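Long-range contacts in putative Glycerophosphoryl diester phosphodiesterase (Silicibacter pomeroyi, PDB 3L12), which is a putative member of the glycerophosphoryl diester phosphodiesterase family, with a TIM-barrel fold that holds a magnesium ion: residues V54-G59 against M92-I97; F188-L193 against T205-Q210; E280-M285 against G299-I304. All coordinates share one frame; numbering follows the deposited sequence. Where two conformers were deposited one is given.

Contact 1: residues V54-G59 against M92-I97; sequences VMTADG and MTYAEI
With chi1 of 53°, Asp58 tucks its carboxylate between its own backbone N and carbonyl carbon, and OD1 faces the start of helix 94-98. There Tyr94 N donates to Asp58 OD1 at 2.8 Å, with a moderately bent N-H...O angle of 146°. Thr56 holds OG1 in the same kind of position (chi1 66°), and this hydroxyl donates to Asp58 OD1 from the other face of the carboxylate plane. Thr56 OG1 also bonds to Val60 N, which helps hold it. Two donors thus grip one oxygen, which should fix the rotation of the carboxylate. The other oxygen, Asp58 OD2, takes a bond from a water that in turn accepts from Ala95 N, so the acid serves the first turn of the helix through both oxygens. This would probably favour its charged form.

The backbone adds a second link. Ala57 N donates to Met92 O at 2.8 Å, from above the carbonyl plane. Thr56 CB lies 3.4 Å from Met92 O. The methyl branch of Thr56 points to the helix side, where CG2 meets Ile97 CD1 at 3.6 Å and lies at the edge of the Tyr94 ring. The Tyr94 hydroxyl reaches past the contact and bonds to Val126 O.

The helix also caps itself. Glu96 N donates to Thr93 OG1 at 3.1 Å, and Thr93 N returns a bond to Glu96 OE1 at 2.9 Å. Residues 56-59 form a type I beta turn between strands 48-55 and 61-63. The contact therefore joins a beta hairpin turn of the barrel to a helix N-terminus closed by a capping box.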
loop_
_atom_site.group_PDB
_atom_site.type_symbol
_atom_site.label_atom_id
_atom_site.label_comp_id
_atom_site.label_asym_id
_atom_site.label_seq_id
_atom_site.Cartn_x
_atom_site.Cartn_y
_atom_site.Cartn_z
ATOM N N VAL A 54 -9.923 22.388 0.183
ATOM C CA VAL A 54 -10.923 23.167 0.900
ATOM C C VAL A 54 -10.202 24.303 1.669
ATOM O O VAL A 54 -9.030 24.151 2.101
ATOM C CB VAL A 54 -11.665 22.179 1.873
ATOM C CG1 VAL A 54 -12.580 22.920 2.796
ATOM C CG2 VAL A 54 -12.381 21.031 1.079
HETATM N N MSE A 55 -10.864 25.462 1.844
HETATM C CA MSE A 55 -10.294 26.575 2.578
HETATM C C MSE A 55 -10.593 26.572 4.097
HETATM O O MSE A 55 -11.733 26.348 4.478
HETATM C CB MSE A 55 -10.840 27.889 2.039
HETATM C CG MSE A 55 -10.586 28.183 0.561
HETATM SE SE MSE A 55 -8.680 28.245 0.179
HETATM C CE MSE A 55 -8.136 29.501 1.079
ATOM N N THR A 56 -9.578 26.860 4.897
ATOM C CA THR A 56 -9.776 27.063 6.334
ATOM C C THR A 56 -10.263 28.502 6.592
ATOM O O THR A 56 -10.292 29.368 5.705
ATOM C CB THR A 56 -8.466 26.860 7.095
ATOM O OG1 THR A 56 -7.548 27.881 6.715
ATOM C CG2 THR A 56 -7.852 25.443 6.812
ATOM N N ALA A 57 -10.594 28.780 7.857
ATOM C CA ALA A 57 -11.028 30.126 8.253
ATOM C C ALA A 57 -9.952 31.156 8.009
ATOM O O ALA A 57 -10.251 32.316 7.678
ATOM C CB ALA A 57 -11.397 30.144 9.752
ATOM N N ASP A 58 -8.697 30.746 8.183
ATOM C CA ASP A 58 -7.569 31.661 8.011
ATOM C C ASP A 58 -6.981 31.662 6.611
ATOM O O ASP A 58 -5.855 32.132 6.416
ATOM C CB ASP A 58 -6.499 31.495 9.119
ATOM C CG ASP A 58 -5.982 30.052 9.310
ATOM O OD1 ASP A 58 -6.615 29.007 8.961
ATOM O OD2 ASP A 58 -4.890 30.001 9.932
ATOM N N GLY A 59 -7.750 31.151 5.652
ATOM C CA GLY A 59 -7.386 31.227 4.239
ATOM C C GLY A 59 -6.318 30.269 3.766
ATOM O O GLY A 59 -5.625 30.555 2.771
HETATM N N MSE A 92 -12.802 26.869 11.080
HETATM C CA MSE A 92 -11.644 26.424 11.861
HETATM C C MSE A 92 -10.360 26.978 11.291
HETATM O O MSE A 92 -10.190 27.062 10.058
HETATM C CB MSE A 92 -11.521 24.889 11.825
HETATM C CG MSE A 92 -12.743 24.204 12.269
HETATM SE SE MSE A 92 -12.608 22.258 12.098
HETATM C CE MSE A 92 -11.280 22.018 13.434
ATOM N N THR A 93 -9.429 27.319 12.165
ATOM C CA THR A 93 -8.112 27.716 11.727
ATOM C C THR A 93 -7.350 26.472 11.333
ATOM O O THR A 93 -7.675 25.345 11.755
ATOM C CB THR A 93 -7.316 28.452 12.800
ATOM O OG1 THR A 93 -7.014 27.567 13.884
ATOM C CG2 THR A 93 -8.083 29.719 13.311
ATOM N N TYR A 94 -6.304 26.643 10.518
ATOM C CA TYR A 94 -5.496 25.512 10.156
ATOM C C TYR A 94 -4.876 24.880 11.425
ATOM O O TYR A 94 -4.822 23.653 11.532
ATOM C CB TYR A 94 -4.384 25.854 9.144
ATOM C CG TYR A 94 -3.581 24.615 8.838
ATOM C CD1 TYR A 94 -4.183 23.493 8.303
ATOM C CD2 TYR A 94 -2.229 24.534 9.129
ATOM C CE1 TYR A 94 -3.481 22.302 8.067
ATOM C CE2 TYR A 94 -1.527 23.352 8.872
ATOM C CZ TYR A 94 -2.177 22.233 8.359
ATOM O OH TYR A 94 -1.476 21.076 8.089
ATOM N N ALA A 95 -4.471 25.694 12.396
ATOM C CA ALA A 95 -3.900 25.129 13.649
ATOM C C ALA A 95 -4.892 24.212 14.392
ATOM O O ALA A 95 -4.514 23.159 14.888
ATOM C CB ALA A 95 -3.406 26.218 14.570
ATOM N N GLU A 96 -6.150 24.605 14.426
ATOM C CA GLU A 96 -7.192 23.793 15.052
ATOM C C GLU A 96 -7.381 22.488 14.306
ATOM O O GLU A 96 -7.639 21.437 14.921
ATOM C CB GLU A 96 -8.489 24.584 15.125
ATOM C CG GLU A 96 -8.346 25.729 16.097
ATOM C CD GLU A 96 -9.316 26.898 15.871
ATOM O OE1 GLU A 96 -10.179 26.824 14.968
ATOM O OE2 GLU A 96 -9.203 27.907 16.655
ATOM N N ILE A 97 -7.322 22.529 12.973
ATOM C CA ILE A 97 -7.469 21.334 12.167
ATOM C C ILE A 97 -6.297 20.403 12.377
ATOM O O ILE A 97 -6.437 19.180 12.461
ATOM C CB ILE A 97 -7.615 21.655 10.664
ATOM C CG1 ILE A 97 -9.002 22.293 10.432
ATOM C CG2 ILE A 97 -7.409 20.376 9.838
ATOM C CD1 ILE A 97 -9.117 22.986 9.064
HETATM O O HOH W 1 -3.891 28.496 11.865
#

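Contact 2: residues F188-L193 against T205-Q210; sequences FDWALL and TSYLSQ
Trp190 lies against Tyr207 and can be followed outward atom by atom. Its CG stands beside the backbone N (chi1 -74°), which swings the indole toward strand 205-209. Trp190 CB is 3.9 Å from Tyr207 CE2. Next, CG and CD2 lie under the Tyr207 edge, with Trp190 CD2 only 3.3 Å from Tyr207 CD2. The pair is a T-shaped stack: the tyrosine edge points at the face of the five-membered ring, with the planes at 72°. At the edge of that ring, Trp190 NE1 donates to Leu208 O at 2.9 Å. The oxygen lies close to the indole plane, and the N-H...O angle is 150°. Leu208 O also receives a bond from a water that donates to Phe188 O as well. The Trp190 side chain goes on to touch Pro228 and Val241.

One face of the Tyr207 ring is taken by Leu193. Leu193 CD1 sits over the centre of the Tyr207 ring, 3.4 Å from its centroid, in a CH-pi contact. The same methyl is close to Ser206 O. The tyrosine ring is thus held by a methyl on a face and an indole at its edge. Its hydroxyl bonds to Arg197 and to a water that donates to Trp190 O.

Phe188 makes a second CH-pi contact. Leu208 CB sits over the centre of the Phe188 ring, 3.6 Å from the centroid and nearly on the normal. Leu208 CD1 meets Phe188 CD2 at 3.6 Å, while the far edge of the ring reaches Gln210. Phe188 and Leu208 both touch Glu149, a ligand of the magnesium ion.

Helix 190-199 starts at the N-cap Asp189 and packs on strand 205-209. Together with the parallel strand 183-187 they form a beta-alpha-beta unit of the TIM barrel.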
loop_
_atom_site.group_PDB
_atom_site.type_symbol
_atom_site.label_atom_id
_atom_site.label_comp_id
_atom_site.label_asym_id
_atom_site.label_seq_id
_atom_site.Cartn_x
_atom_site.Cartn_y
_atom_site.Cartn_z
ATOM N N PHE A 188 -16.962 19.852 -9.255
ATOM C CA PHE A 188 -18.394 19.772 -9.456
ATOM C C PHE A 188 -18.964 21.183 -9.618
ATOM O O PHE A 188 -20.040 21.342 -10.153
ATOM C CB PHE A 188 -19.133 19.139 -8.275
ATOM C CG PHE A 188 -19.172 17.632 -8.298
ATOM C CD1 PHE A 188 -20.054 16.956 -9.113
ATOM C CD2 PHE A 188 -18.348 16.921 -7.474
ATOM C CE1 PHE A 188 -20.123 15.552 -9.067
ATOM C CE2 PHE A 188 -18.416 15.513 -7.459
ATOM C CZ PHE A 188 -19.302 14.875 -8.246
ATOM N N ASP A 189 -18.269 22.182 -9.097
ATOM C CA ASP A 189 -18.737 23.608 -9.107
ATOM C C ASP A 189 -18.305 24.193 -10.441
ATOM O O ASP A 189 -17.195 24.717 -10.592
ATOM C CB ASP A 189 -18.104 24.323 -7.902
ATOM C CG ASP A 189 -18.734 25.666 -7.590
ATOM O OD1 ASP A 189 -19.200 26.313 -8.528
ATOM O OD2 ASP A 189 -18.718 26.045 -6.382
ATOM N N TRP A 190 -19.189 24.097 -11.419
ATOM C CA TRP A 190 -18.889 24.500 -12.761
ATOM C C TRP A 190 -18.701 26.014 -12.863
ATOM O O TRP A 190 -17.905 26.469 -13.669
ATOM C CB TRP A 190 -19.994 23.991 -13.675
ATOM C CG TRP A 190 -19.978 22.497 -13.953
ATOM C CD1 TRP A 190 -19.325 21.531 -13.250
ATOM C CD2 TRP A 190 -20.718 21.818 -14.977
ATOM N NE1 TRP A 190 -19.568 20.295 -13.807
ATOM C CE2 TRP A 190 -20.432 20.443 -14.856
ATOM C CE3 TRP A 190 -21.546 22.245 -16.013
ATOM C CZ2 TRP A 190 -20.928 19.494 -15.747
ATOM C CZ3 TRP A 190 -22.078 21.290 -16.877
ATOM C CH2 TRP A 190 -21.749 19.927 -16.732
ATOM N N ALA A 191 -19.411 26.780 -12.033
ATOM C CA ALA A 191 -19.225 28.221 -12.065
ATOM C C ALA A 191 -17.819 28.532 -11.612
ATOM O O ALA A 191 -17.185 29.397 -12.178
ATOM C CB ALA A 191 -20.294 28.960 -11.199
ATOM N N LEU A 192 -17.333 27.810 -10.604
ATOM C CA LEU A 192 -15.980 27.987 -10.091
ATOM C C LEU A 192 -14.937 27.682 -11.169
ATOM O O LEU A 192 -13.904 28.336 -11.211
ATOM C CB LEU A 192 -15.728 27.144 -8.822
ATOM C CG LEU A 192 -14.588 27.575 -7.880
ATOM C CD1 LEU A 192 -14.853 28.943 -7.230
ATOM C CD2 LEU A 192 -14.329 26.486 -6.787
ATOM N N LEU A 193 -15.215 26.711 -12.044
ATOM C CA LEU A 193 -14.299 26.378 -13.131
ATOM C C LEU A 193 -14.208 27.560 -14.122
ATOM O O LEU A 193 -13.166 27.796 -14.706
ATOM C CB LEU A 193 -14.695 25.070 -13.835
ATOM C CG LEU A 193 -14.592 23.817 -12.988
ATOM C CD1 LEU A 193 -15.218 22.627 -13.724
ATOM C CD2 LEU A 193 -13.118 23.534 -12.586
ATOM N N THR A 205 -9.394 22.806 -17.428
ATOM C CA THR A 205 -10.501 22.650 -16.509
ATOM C C THR A 205 -11.175 21.298 -16.785
ATOM O O THR A 205 -11.342 20.892 -17.958
ATOM C CB THR A 205 -11.520 23.829 -16.616
ATOM O OG1 THR A 205 -11.922 23.990 -17.972
ATOM C CG2 THR A 205 -10.895 25.157 -16.130
ATOM N N SER A 206 -11.592 20.661 -15.697
ATOM C CA SER A 206 -12.199 19.332 -15.698
ATOM C C SER A 206 -13.514 19.341 -14.925
ATOM O O SER A 206 -13.562 19.734 -13.770
ATOM C CB SER A 206 -11.204 18.380 -15.043
ATOM O OG SER A 206 -11.749 17.106 -14.850
ATOM N N TYR A 207 -14.579 18.883 -15.586
ATOM C CA TYR A 207 -15.959 18.991 -15.119
ATOM C C TYR A 207 -16.518 17.655 -14.621
ATOM O O TYR A 207 -16.736 16.724 -15.423
ATOM C CB TYR A 207 -16.807 19.504 -16.280
ATOM C CG TYR A 207 -16.634 21.006 -16.575
ATOM C CD1 TYR A 207 -15.438 21.525 -17.096
ATOM C CD2 TYR A 207 -17.680 21.898 -16.382
ATOM C CE1 TYR A 207 -15.312 22.885 -17.379
ATOM C CE2 TYR A 207 -17.548 23.282 -16.661
ATOM C CZ TYR A 207 -16.353 23.767 -17.127
ATOM O OH TYR A 207 -16.184 25.123 -17.375
ATOM N N LEU A 208 -16.679 17.554 -13.319
ATOM C CA LEU A 208 -17.268 16.409 -12.677
ATOM C C LEU A 208 -18.764 16.425 -12.927
ATOM O O LEU A 208 -19.422 17.508 -12.916
ATOM C CB LEU A 208 -17.062 16.449 -11.156
ATOM C CG LEU A 208 -15.656 16.062 -10.746
ATOM C CD1 LEU A 208 -15.266 16.527 -9.325
ATOM C CD2 LEU A 208 -15.587 14.525 -10.843
ATOM N N SER A 209 -19.329 15.234 -13.065
ATOM C CA SER A 209 -20.792 15.089 -13.119
ATOM C C SER A 209 -21.190 13.770 -12.442
ATOM O O SER A 209 -20.408 12.801 -12.396
ATOM C CB SER A 209 -21.312 15.126 -14.560
ATOM O OG SER A 209 -20.801 14.022 -15.293
ATOM N N GLN A 210 -22.387 13.751 -11.887
ATOM C CA GLN A 210 -22.961 12.548 -11.283
ATOM C C GLN A 210 -24.503 12.695 -11.342
ATOM O O GLN A 210 -25.054 13.642 -10.789
ATOM C CB GLN A 210 -22.467 12.332 -9.864
ATOM C CG GLN A 210 -23.052 11.060 -9.216
ATOM C CD GLN A 210 -22.528 10.820 -7.862
ATOM O OE1 GLN A 210 -22.359 11.755 -7.078
ATOM N NE2 GLN A 210 -22.259 9.566 -7.541
HETATM O O HOH W 2 -21.269 19.018 -11.497
HETATM O O HOH W 3 -18.208 26.700 -16.368
#

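Contact 3: residues E280-M285 against G299-I304; sequences EDIRRM and GRTQRI
Ile282 and Ile304 meet through their branches, and their side chains lean across each other at an angle. Ile282 CG2 is 3.9 Å from Ile304 CG2, and Ile304 CD1 lies equally near Ile282 CB. The longer branch of Ile282 goes the other way along helix 298-307. Its CD1 approaches Thr301 OG1 at 3.4 Å and Arg300 CD at 3.9 Å. With CG1 beside its backbone N (chi1 -64°), Ile282 can put one branch on Ile304 and the other on Thr301 and Arg300. Thr301 CG2 also touches Ile282 CG2. Ile282 and Ile304 pack as apolar side chains, and the side-chain parts of Arg300 and Arg283 nearest them are carbon chains. Arg283 adds its aliphatic base, with CB 4.3 Å from Ile304 CG2. Ile304 CG2 lies on the side of one face of the Arg283 guanidinium, loosely, at 4.6 Å from CZ.

The next shell fixes the polar ends. Thr301 OG1 bonds to Tyr297 O, from the residue just before the helix, and to Thr295 OG1, so its hydroxyl is occupied while its side chain borders Ile282. Arg283 NH2 forms a salt bridge with Asp307, further along helix 298-307. This salt bridge ties the two helices beyond the isoleucine pair. Arg300 extends past Ile282, and its NE pairs with Asp117 of the second subunit. Its NH1 donates to Asn277 O, and Arg300 makes a cation-pi contact with Tyr297.

The segment axes approach to 9.9 Å and cross at -51°. The two helices lie on either side of strand 292-295 in the chain, which pairs in parallel with strands 270-273 and 19-23. They are neighbours in the outer helical layer of the barrel, and helix 298-307 also meets the second subunit through Gln302 and Arg303.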
loop_
_atom_site.group_PDB
_atom_site.type_symbol
_atom_site.label_atom_id
_atom_site.label_comp_id
_atom_site.label_asym_id
_atom_site.label_seq_id
_atom_site.Cartn_x
_atom_site.Cartn_y
_atom_site.Cartn_z
ATOM N N GLU A 280 -15.201 -6.058 -12.087
ATOM C CA GLU A 280 -16.051 -6.042 -13.276
ATOM C C GLU A 280 -16.318 -4.610 -13.771
ATOM O O GLU A 280 -16.543 -4.429 -14.959
ATOM C CB GLU A 280 -17.401 -6.777 -13.050
ATOM C CG GLU A 280 -17.354 -8.320 -12.802
ATOM C CD GLU A 280 -18.572 -8.859 -11.993
ATOM O OE1 GLU A 280 -18.980 -10.041 -12.188
ATOM O OE2 GLU A 280 -19.124 -8.094 -11.144
ATOM N N ASP A 281 -16.346 -3.631 -12.858
ATOM C CA ASP A 281 -16.539 -2.209 -13.223
ATOM C C ASP A 281 -15.280 -1.645 -13.861
ATOM O O ASP A 281 -15.345 -0.979 -14.880
ATOM C CB ASP A 281 -16.936 -1.378 -12.022
ATOM C CG ASP A 281 -18.305 -1.791 -11.411
ATOM O OD1 ASP A 281 -19.175 -2.332 -12.120
ATOM O OD2 ASP A 281 -18.467 -1.574 -10.188
ATOM N N ILE A 282 -14.142 -1.996 -13.293
ATOM C CA ILE A 282 -12.837 -1.550 -13.874
ATOM C C ILE A 282 -12.711 -2.056 -15.291
ATOM O O ILE A 282 -12.455 -1.293 -16.238
ATOM C CB ILE A 282 -11.669 -1.972 -12.993
ATOM C CG1 ILE A 282 -11.726 -1.286 -11.626
ATOM C CG2 ILE A 282 -10.319 -1.686 -13.680
ATOM C CD1 ILE A 282 -10.824 -1.926 -10.550
ATOM N N ARG A 283 -12.959 -3.357 -15.466
ATOM C CA ARG A 283 -12.923 -3.976 -16.775
ATOM C C ARG A 283 -13.903 -3.332 -17.757
ATOM O O ARG A 283 -13.531 -3.041 -18.882
ATOM C CB ARG A 283 -13.184 -5.496 -16.651
ATOM C CG ARG A 283 -13.073 -6.261 -17.922
ATOM C CD ARG A 283 -13.045 -7.761 -17.666
ATOM N NE ARG A 283 -11.847 -8.201 -16.973
ATOM C CZ ARG A 283 -10.711 -8.582 -17.579
ATOM N NH1 ARG A 283 -10.616 -8.658 -18.891
ATOM N NH2 ARG A 283 -9.687 -8.965 -16.840
ATOM N N ARG A 284 -15.148 -3.115 -17.345
ATOM C CA ARG A 284 -16.170 -2.517 -18.224
ATOM C C ARG A 284 -15.768 -1.099 -18.630
ATOM O O ARG A 284 -15.919 -0.741 -19.818
ATOM C CB ARG A 284 -17.553 -2.505 -17.551
ATOM C CG ARG A 284 -18.655 -2.046 -18.473
ATOM C CD ARG A 284 -20.017 -2.210 -17.870
ATOM N NE ARG A 284 -20.249 -1.267 -16.779
ATOM C CZ ARG A 284 -20.118 -1.540 -15.485
ATOM N NH1 ARG A 284 -19.781 -2.759 -15.059
ATOM N NH2 ARG A 284 -20.326 -0.574 -14.593
HETATM N N MSE A 285 -15.215 -0.319 -17.687
HETATM C CA MSE A 285 -14.804 1.040 -18.005
HETATM C C MSE A 285 -13.636 1.051 -18.997
HETATM O O MSE A 285 -13.647 1.824 -19.934
HETATM C CB MSE A 285 -14.443 1.884 -16.763
HETATM C CG MSE A 285 -15.579 2.245 -15.884
HETATM SE SE MSE A 285 -17.024 3.234 -16.801
HETATM C CE MSE A 285 -18.130 1.780 -17.329
ATOM N N GLY A 299 -3.481 -0.736 -7.479
ATOM C CA GLY A 299 -2.880 -2.009 -7.860
ATOM C C GLY A 299 -3.883 -2.911 -8.545
ATOM O O GLY A 299 -3.542 -3.582 -9.506
ATOM N N ARG A 300 -5.102 -3.015 -7.990
ATOM C CA ARG A 300 -6.177 -3.809 -8.575
ATOM C C ARG A 300 -6.425 -3.389 -10.008
ATOM O O ARG A 300 -6.596 -4.247 -10.905
ATOM C CB ARG A 300 -7.423 -3.629 -7.717
ATOM C CG ARG A 300 -8.617 -4.393 -8.262
ATOM C CD ARG A 300 -9.869 -4.117 -7.421
ATOM N NE ARG A 300 -9.648 -4.582 -6.037
ATOM C CZ ARG A 300 -10.476 -4.310 -5.027
ATOM N NH1 ARG A 300 -11.548 -3.517 -5.197
ATOM N NH2 ARG A 300 -10.238 -4.820 -3.831
ATOM N N THR A 301 -6.474 -2.059 -10.213
ATOM C CA THR A 301 -6.714 -1.471 -11.533
ATOM C C THR A 301 -5.566 -1.774 -12.476
ATOM O O THR A 301 -5.756 -2.175 -13.640
ATOM C CB THR A 301 -6.985 0.025 -11.399
ATOM O OG1 THR A 301 -8.156 0.206 -10.581
ATOM C CG2 THR A 301 -7.262 0.621 -12.798
ATOM N N GLN A 302 -4.343 -1.573 -12.018
ATOM C CA GLN A 302 -3.160 -1.926 -12.820
ATOM C C GLN A 302 -3.218 -3.370 -13.284
ATOM O O GLN A 302 -2.972 -3.668 -14.458
ATOM C CB GLN A 302 -1.904 -1.751 -12.005
ATOM C CG GLN A 302 -1.486 -0.311 -11.705
ATOM C CD GLN A 302 -0.399 -0.175 -10.650
ATOM O OE1 GLN A 302 -0.006 -1.148 -9.952
ATOM N NE2 GLN A 302 0.088 1.042 -10.495
ATOM N N ARG A 303 -3.515 -4.291 -12.356
ATOM C CA ARG A 303 -3.544 -5.715 -12.710
ATOM C C ARG A 303 -4.603 -6.084 -13.755
ATOM O O ARG A 303 -4.355 -6.908 -14.642
ATOM C CB ARG A 303 -3.652 -6.540 -11.440
ATOM C CG ARG A 303 -2.351 -6.561 -10.680
ATOM C CD ARG A 303 -1.271 -7.526 -11.307
ATOM N NE ARG A 303 -1.829 -8.875 -11.266
ATOM C CZ ARG A 303 -1.850 -9.649 -10.196
ATOM N NH1 ARG A 303 -1.090 -9.376 -9.127
ATOM N NH2 ARG A 303 -2.591 -10.739 -10.219
ATOM N N ILE A 304 -5.724 -5.421 -13.684
ATOM C CA ILE A 304 -6.801 -5.630 -14.678
ATOM C C ILE A 304 -6.360 -5.069 -16.027
ATOM O O ILE A 304 -6.488 -5.743 -17.029
ATOM C CB ILE A 304 -8.146 -5.059 -14.220
ATOM C CG1 ILE A 304 -8.747 -5.957 -13.121
ATOM C CG2 ILE A 304 -9.085 -4.917 -15.389
ATOM C CD1 ILE A 304 -9.803 -5.291 -12.334
#

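The three contacts follow one another along the chain and sit at different places round the same barrel. Contacts 1 and 2 both reach its sheet. Their centres are 24 Å apart, with nearest atoms about 8 Å apart. Contact 3 lies across the centre of the chain from contact 1, with centres 37 Å apart, and 25 Å from contact 2. Contact 2 is nearest the centre of the chain and borders the metal site of Glu50, Asp52 and Glu149: the Leu208 side chain is about 6 Å from the magnesium ion. Contact 1 forms just past the C-terminal end of strand 48-55, which carries Glu50 and Asp52. Contact 3 instead adjoins the subunit interface.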